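Fluoroacetyl-CoA thioesterase (Streptomyces cattleya, PDB 3KUV) hydrolyses fluoroacetyl-CoA to fluoroacetate and CoA as a homodimer, which protects the producing bacterium from fluoroacetate poisoning, and does not use acetyl-CoA. Local coordinates at residues W51-A56 with G116-A121. The protein carries 1 engineered substitution. Sequence-based numbering, arbitrary orientation.
Sequences WACVRA and GTHERA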
loop_
_atom_site.group_PDB
_atom_site.type_symbol
_atom_site.label_atom_id
_atom_site.label_comp_id
_atom_site.label_asym_id
_atom_site.label_seq_id
_atom_site.Cartn_x
_atom_site.Cartn_y
_atom_site.Cartn_z
ATOM N N TRP B 51 3.735 -8.206 -4.891
ATOM C CA TRP B 51 3.614 -9.170 -5.983
ATOM C C TRP B 51 4.989 -9.543 -6.542
ATOM O O TRP B 51 5.235 -10.749 -6.795
ATOM C CB TRP B 51 2.702 -8.516 -7.041
ATOM C CG TRP B 51 2.219 -9.436 -8.196
ATOM C CD1 TRP B 51 2.560 -10.776 -8.434
ATOM C CD2 TRP B 51 1.462 -8.985 -9.320
ATOM N NE1 TRP B 51 1.947 -11.190 -9.653
ATOM C CE2 TRP B 51 1.321 -10.100 -10.223
ATOM C CE3 TRP B 51 0.924 -7.722 -9.686
ATOM C CZ2 TRP B 51 0.639 -9.968 -11.444
ATOM C CZ3 TRP B 51 0.244 -7.589 -10.924
ATOM C CH2 TRP B 51 0.110 -8.757 -11.778
ATOM N N ALA B 52 5.832 -8.572 -6.816
ATOM C CA ALA B 52 7.191 -8.860 -7.260
ATOM C C ALA B 52 7.875 -9.823 -6.301
ATOM O O ALA B 52 8.498 -10.772 -6.783
ATOM C CB ALA B 52 8.000 -7.575 -7.386
ATOM N N CYS B 53 7.868 -9.526 -4.987
ATOM C CA CYS B 53 8.563 -10.395 -4.025
ATOM C C CYS B 53 7.918 -11.787 -3.952
ATOM O O CYS B 53 8.667 -12.789 -3.850
ATOM C CB CYS B 53 8.659 -9.720 -2.655
ATOM S SG CYS B 53 9.536 -8.186 -2.657
ATOM N N VAL B 54 6.570 -11.873 -4.047
ATOM C CA VAL B 54 5.930 -13.185 -4.120
ATOM C C VAL B 54 6.412 -14.039 -5.295
ATOM O O VAL B 54 6.686 -15.247 -5.176
ATOM C CB VAL B 54 4.345 -13.004 -4.119
ATOM C CG1 VAL B 54 3.605 -14.243 -4.548
ATOM C CG2 VAL B 54 3.841 -12.433 -2.730
ATOM N N ARG B 55 6.526 -13.413 -6.473
ATOM C CA ARG B 55 7.036 -14.184 -7.669
ATOM C C ARG B 55 8.484 -14.644 -7.433
ATOM O O ARG B 55 8.790 -15.818 -7.777
ATOM C CB ARG B 55 6.933 -13.279 -8.941
ATOM C CG ARG B 55 5.467 -13.078 -9.380
ATOM C CD ARG B 55 5.479 -12.252 -10.694
ATOM N NE ARG B 55 6.212 -12.942 -11.772
ATOM C CZ ARG B 55 6.674 -12.350 -12.899
ATOM N NH1 ARG B 55 6.606 -11.000 -13.137
ATOM N NH2 ARG B 55 7.215 -13.078 -13.880
ATOM N N ALA B 56 9.306 -13.778 -6.832
ATOM C CA ALA B 56 10.748 -14.084 -6.613
ATOM C C ALA B 56 10.841 -15.307 -5.645
ATOM O O ALA B 56 11.714 -16.172 -5.829
ATOM C CB ALA B 56 11.398 -12.954 -6.090
ATOM N N GLY B 116 12.720 1.455 -1.047
ATOM C CA GLY B 116 12.770 1.223 0.353
ATOM C C GLY B 116 12.856 -0.261 0.612
ATOM O O GLY B 116 13.611 -0.956 -0.069
ATOM N N THR B 117 12.217 -0.688 1.686
ATOM C CA THR B 117 12.345 -2.045 2.191
ATOM C C THR B 117 10.983 -2.711 2.351
ATOM O O THR B 117 9.961 -2.048 2.501
ATOM C CB THR B 117 13.095 -2.099 3.543
ATOM O OG1 THR B 117 12.460 -1.170 4.472
ATOM C CG2 THR B 117 14.604 -1.705 3.405
ATOM N N HIS B 118 10.971 -4.045 2.362
ATOM C CA HIS B 118 9.723 -4.838 2.513
ATOM C C HIS B 118 10.117 -6.139 3.198
ATOM O O HIS B 118 11.166 -6.770 2.836
ATOM C CB HIS B 118 9.168 -5.185 1.131
ATOM C CG HIS B 118 7.891 -5.995 1.211
ATOM N ND1 HIS B 118 7.595 -7.125 0.455
ATOM C CD2 HIS B 118 6.832 -5.801 2.034
ATOM C CE1 HIS B 118 6.377 -7.560 0.773
ATOM N NE2 HIS B 118 5.912 -6.781 1.715
ATOM N N GLU B 119 9.307 -6.592 4.130
ATOM C CA GLU B 119 9.541 -7.927 4.784
ATOM C C GLU B 119 8.296 -8.754 4.635
ATOM O O GLU B 119 7.167 -8.215 4.604
ATOM C CB GLU B 119 9.803 -7.727 6.265
ATOM C CG GLU B 119 11.214 -7.055 6.535
ATOM C CD GLU B 119 11.242 -5.580 6.262
ATOM O OE1 GLU B 119 10.260 -4.931 6.632
ATOM O OE2 GLU B 119 12.226 -5.015 5.763
ATOM N N ARG B 120 8.524 -10.072 4.542
ATOM C CA ARG B 120 7.465 -11.059 4.398
ATOM C C ARG B 120 7.663 -12.226 5.348
ATOM O O ARG B 120 8.752 -12.466 5.811
ATOM C CB ARG B 120 7.476 -11.637 2.983
ATOM C CG ARG B 120 7.260 -10.490 1.915
ATOM C CD ARG B 120 6.934 -11.030 0.523
ATOM N NE ARG B 120 5.646 -11.710 0.453
ATOM C CZ ARG B 120 4.456 -11.118 0.510
ATOM N NH1 ARG B 120 4.422 -9.756 0.485
ATOM N NH2 ARG B 120 3.300 -11.784 0.575
ATOM N N ALA B 121 6.590 -12.957 5.630
ATOM C CA ALA B 121 6.628 -14.147 6.439
ATOM C C ALA B 121 5.969 -15.324 5.680
ATOM O O ALA B 121 4.835 -15.168 5.188
ATOM C CB ALA B 121 5.880 -13.955 7.764
#
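Arg120 meets Cys53 and Val54 along its length, and illustrates how a charged side chain can cross a buried helix-sheet interface by offering carbons to the packing and nitrogens to polar partners. The chain leaves the strand from CB in the direction of the helix. Its CG stands anti to the carbonyl carbon, and the next methylene, CD, rests 3.8 Å from Cys53 CB. A bend at chi3 (66°) brings one face of the guanidinium against Val54; the two side chains cross at about a right angle. One methyl does the touching: Val54 CG2 sits over that face, displaced toward its rim, closest to Arg120 NH2, at 3.4 Å, with CZ and NE also in contact. A methyl offers no polar hydrogen, so this is van der Waals packing.

The setting is the hot dog fold, in which the long helix 42-57 lies in the curl of an antiparallel sheet; here the short segments run at 52° to each other, with axes 10.1 Å apart at closest approach. The polar end of Arg120, a residue that binds substrate, is gripped from helix and sheet: NH1 forms a salt bridge with OE1 of the active-site Glu50, on the same helix, and NE a hydrogen bond with Ser67 OG of the neighbouring strand 65-75. These bonds probably fix the rotation of the plane that Val54 covers.

Two residues back on the strand, His118 also points toward the helix. Its ring presents an edge to Cys53, with SG 4.9 Å from the ring centroid and 82° off the normal; the nearest ring atom is His118 ND1, at 3.8 Å from Cys53 SG. Buried here, ND1 has no hydrogen-bonding partner in the model, while a bound acetate lies about 4 Å from the His118 side chain at the nearest atoms.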